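Local coordinates for alpha-fucosidase GH29 (Fusarium graminearum, PDB 4PSR), which probably hydrolyses alpha-1,6-linked L-fucose from the reducing-end N-acetylglucosamine of glycoprotein glycans, as a family 29 glycoside hydrolase, at residues A[297-302]-A[334-339]. Residues are numbered along the deposited sequence; the frame is centred on the assembly and turned at random.
Sequences RPYWQT and SKNGNM
Trp300 O and Asn338 N are hydrogen-bonded between two parallel strands; the axes of the short segments 300-302 and 337-339 approach to 4.4 Å, their directions 25° apart. Asn338 pairs through both its backbone N-H and its C=O: its N donates to Trp300 O (3.1 Å, N-H...O angle 153°) and its O accepts from Thr302 N (3.0 Å). A weak bond from Trp300 N to Asn336 O carries the pairing back to the residue before strand 337-343.

Two aromatic side chains, Tyr299 and Trp300, pack against 334-339. The indole of Trp300 lies flat against Gly337, whose CA sits 3.6 Å from the centroid of the six-membered ring and 13° off its normal, a CH-pi contact over the face. A chi1 of 53° sets CG between the backbone N and the carbonyl carbon, which swings the indole toward 334-339, where NE1 donates to Lys335 O (2.9 Å); that oxygen is almost in the ring plane, although the donor stands above the carbonyl plane. The Tyr299 ring carries Asn336 O over the centre of one face, while its hydroxyl OH donates to Asn338 OD1 at 2.7 Å from above the amide's carbonyl plane.

Polar links gather at Asn336. A water in the guanidinium plane accepts from Arg297 NH1 (3.0 Å) and donates to Asn336 OD1 (2.8 Å), and Glu531 accepts from both Asn336 ND2 and Arg297 NH1, the latter as a salt bridge. The positive phi of Asn336 fits its role as C-prime residue of the Schellman motif that terminates helix 322-334.

Strands 300-305 and 337-343, neighbours in the TIM barrel, are thus bonded directly, and helix 322-334 makes the beta-alpha-beta crossover between them. Helix 22-27 packs on Tyr299, Arg332 of the crossover helix touches Trp300, and helix 526-532 meets Arg297 and Pro298.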
ATOM      1  N   ARG A 297      -8.276   4.040   9.896  1.00 11.74           N
ATOM      2  CA  ARG A 297      -8.136   2.825  10.695  1.00 11.88           C
ATOM      3  C   ARG A 297      -9.272   1.888  10.285  1.00 11.73           C
ATOM      4  O   ARG A 297     -10.391   2.358  10.016  1.00 13.79           O
ATOM      5  CB  ARG A 297      -8.224   3.132  12.193  1.00 11.28           C
ATOM      6  CG  ARG A 297      -7.164   4.146  12.653  1.00 12.05           C
ATOM      7  CD  ARG A 297      -7.193   4.385  14.148  1.00 13.43           C
ATOM      8  NE  ARG A 297      -6.111   5.262  14.591  1.00 12.96           N
ATOM      9  CZ  ARG A 297      -4.859   4.862  14.764  1.00 14.31           C
ATOM     10  NH1 ARG A 297      -4.511   3.596  14.552  1.00 16.24           N
ATOM     11  NH2 ARG A 297      -3.946   5.739  15.149  1.00 16.71           N
ATOM     12  N   PRO A 298      -9.021   0.571  10.248  1.00 10.70           N
ATOM     13  CA  PRO A 298      -7.784  -0.074  10.697  1.00  9.80           C
ATOM     14  C   PRO A 298      -6.657   0.010   9.680  1.00 10.51           C
ATOM     15  O   PRO A 298      -6.799   0.571   8.579  1.00 11.77           O
ATOM     16  CB  PRO A 298      -8.216  -1.525  10.917  1.00 13.41           C
ATOM     17  CG  PRO A 298      -9.288  -1.715   9.899  1.00 13.19           C
ATOM     18  CD  PRO A 298     -10.032  -0.423   9.870  1.00 12.65           C
ATOM     19  N   TYR A 299      -5.537  -0.588  10.073  1.00 10.65           N
ATOM     20  CA  TYR A 299      -4.305  -0.581   9.260  1.00 11.55           C
ATOM     21  C   TYR A 299      -4.584  -0.967   7.811  1.00 10.84           C
ATOM     22  O   TYR A 299      -5.293  -1.940   7.537  1.00 10.29           O
ATOM     23  CB  TYR A 299      -3.282  -1.559   9.871  1.00 10.26           C
ATOM     24  CG  TYR A 299      -1.858  -1.119   9.602  1.00 10.17           C
ATOM     25  CD1 TYR A 299      -1.183  -0.280  10.487  1.00 10.35           C
ATOM     26  CD2 TYR A 299      -1.209  -1.483   8.420  1.00 11.28           C
ATOM     27  CE1 TYR A 299       0.088   0.172  10.209  1.00 10.93           C
ATOM     28  CE2 TYR A 299       0.087  -1.031   8.139  1.00  9.80           C
ATOM     29  CZ  TYR A 299       0.695  -0.202   9.037  1.00 10.57           C
ATOM     30  OH  TYR A 299       1.935   0.283   8.794  1.00 10.59           O
ATOM     31  N   TRP A 300      -4.008  -0.216   6.880  1.00  9.58           N
ATOM     32  CA  TRP A 300      -4.279  -0.348   5.446  1.00 10.21           C
ATOM     33  C   TRP A 300      -2.954  -0.267   4.668  1.00  9.79           C
ATOM     34  O   TRP A 300      -1.863  -0.080   5.266  1.00 10.48           O
ATOM     35  CB  TRP A 300      -5.273   0.764   4.986  1.00 10.42           C
ATOM     36  CG  TRP A 300      -4.791   2.112   5.387  1.00 10.12           C
ATOM     37  CD1 TRP A 300      -5.003   2.714   6.579  1.00 11.03           C
ATOM     38  CD2 TRP A 300      -3.913   2.978   4.649  1.00  9.41           C
ATOM     39  NE1 TRP A 300      -4.323   3.915   6.631  1.00 11.06           N
ATOM     40  CE2 TRP A 300      -3.629   4.086   5.467  1.00  9.90           C
ATOM     41  CE3 TRP A 300      -3.337   2.918   3.382  1.00 10.42           C
ATOM     42  CZ2 TRP A 300      -2.803   5.131   5.053  1.00 10.74           C
ATOM     43  CZ3 TRP A 300      -2.500   3.953   2.970  1.00 11.72           C
ATOM     44  CH2 TRP A 300      -2.247   5.051   3.816  1.00 11.16           C
ATOM     45  N   GLN A 301      -3.000  -0.412   3.353  1.00  8.94           N
ATOM     46  CA  GLN A 301      -1.820  -0.130   2.532  1.00  9.33           C
ATOM     47  C   GLN A 301      -2.239   0.530   1.243  1.00  9.42           C
ATOM     48  O   GLN A 301      -3.449   0.651   0.971  1.00 10.18           O
ATOM     49  CB  GLN A 301      -0.947  -1.374   2.279  1.00 11.88           C
ATOM     50  CG  GLN A 301      -1.537  -2.410   1.313  1.00 11.72           C
ATOM     51  CD  GLN A 301      -0.451  -3.197   0.615  1.00 10.82           C
ATOM     52  OE1 GLN A 301       0.272  -3.984   1.255  1.00 12.83           O
ATOM     53  NE2 GLN A 301      -0.260  -2.925  -0.674  1.00 11.41           N
ATOM     54  N   THR A 302      -1.259   0.957   0.462  1.00  9.18           N
ATOM     55  CA  THR A 302      -1.492   1.522  -0.850  1.00 10.09           C
ATOM     56  C   THR A 302      -0.301   1.142  -1.731  1.00 10.83           C
ATOM     57  O   THR A 302       0.784   0.801  -1.229  1.00 11.37           O
ATOM     58  CB  THR A 302      -1.752   3.024  -0.775  1.00 11.28           C
ATOM     59  OG1 THR A 302      -2.109   3.538  -2.062  1.00 11.30           O
ATOM     60  CG2 THR A 302      -0.521   3.759  -0.303  1.00 11.08           C
ATOM     61  N   SER A 334       2.418   7.895   8.123  1.00 10.20           N
ATOM     62  CA  SER A 334       1.824   8.775   9.131  1.00  9.92           C
ATOM     63  C   SER A 334       0.302   8.602   9.227  1.00 12.21           C
ATOM     64  O   SER A 334      -0.313   8.934  10.253  1.00 11.72           O
ATOM     65  CB  SER A 334       2.151  10.245   8.828  1.00 10.47           C
ATOM     66  OG  SER A 334       1.379  10.787   7.761  1.00 10.63           O
ATOM     67  N   LYS A 335      -0.326   8.123   8.149  1.00  9.98           N
ATOM     68  CA  LYS A 335      -1.787   7.949   8.091  1.00  9.92           C
ATOM     69  C   LYS A 335      -2.225   6.521   8.401  1.00 10.22           C
ATOM     70  O   LYS A 335      -3.393   6.191   8.167  1.00 10.20           O
ATOM     71  CB  LYS A 335      -2.289   8.376   6.707  1.00 10.74           C
ATOM     72  CG  LYS A 335      -2.231   9.861   6.436  1.00 12.25           C
ATOM     73  CD  LYS A 335      -2.430  10.134   4.964  1.00 11.60           C
ATOM     74  CE  LYS A 335      -2.541  11.634   4.641  1.00 14.74           C
ATOM     75  NZ  LYS A 335      -2.557  11.855   3.164  1.00 12.19           N
ATOM     76  N   ASN A 336      -1.313   5.708   8.942  1.00 10.02           N
ATOM     77  CA  ASN A 336      -1.577   4.350   9.463  1.00  9.89           C
ATOM     78  C   ASN A 336      -1.578   3.284   8.383  1.00 10.24           C
ATOM     79  O   ASN A 336      -2.306   2.274   8.494  1.00 11.00           O
ATOM     80  CB  ASN A 336      -2.861   4.321  10.318  1.00 11.07           C
ATOM     81  CG  ASN A 336      -3.016   3.061  11.137  1.00 10.29           C
ATOM     82  OD1 ASN A 336      -2.101   2.605  11.818  1.00 12.13           O
ATOM     83  ND2 ASN A 336      -4.232   2.516  11.114  1.00 11.06           N
ATOM     84  N   GLY A 337      -0.725   3.470   7.382  1.00  9.97           N
ATOM     85  CA  GLY A 337      -0.576   2.508   6.298  1.00 10.39           C
ATOM     86  C   GLY A 337       0.842   2.110   5.961  1.00  9.33           C
ATOM     87  O   GLY A 337       1.802   2.699   6.457  1.00 10.47           O
ATOM     88  N   ASN A 338       0.958   1.102   5.092  1.00  9.18           N
ATOM     89  CA  ASN A 338       2.205   0.778   4.384  1.00  9.60           C
ATOM     90  C   ASN A 338       2.147   1.276   2.937  1.00  9.62           C
ATOM     91  O   ASN A 338       1.055   1.431   2.375  1.00 10.10           O
ATOM     92  CB  ASN A 338       2.460  -0.736   4.321  1.00  9.62           C
ATOM     93  CG  ASN A 338       2.839  -1.347   5.646  1.00  9.87           C
ATOM     94  OD1 ASN A 338       3.176  -0.677   6.603  1.00 10.28           O
ATOM     95  ND2 ASN A 338       2.769  -2.669   5.705  1.00 10.41           N
ATOM     96  N   MET A 339       3.312   1.448   2.320  1.00  9.80           N
ATOM     97  CA  MET A 339       3.425   1.773   0.897  1.00 10.02           C
ATOM     98  C   MET A 339       4.175   0.673   0.193  1.00  9.80           C
ATOM     99  O   MET A 339       5.326   0.354   0.553  1.00 10.74           O
ATOM    100  CB  MET A 339       4.153   3.105   0.682  1.00 11.70           C
ATOM    101  CG  MET A 339       4.043   3.597  -0.770  1.00 11.57           C
ATOM    102  SD  MET A 339       4.786   5.197  -1.069  1.00 15.36           S
ATOM    103  CE  MET A 339       6.424   4.614  -1.216  1.00 16.34           C
TER
HETATM  104  O   HOH W   1      -1.973   2.022  14.511  1.00 23.06           O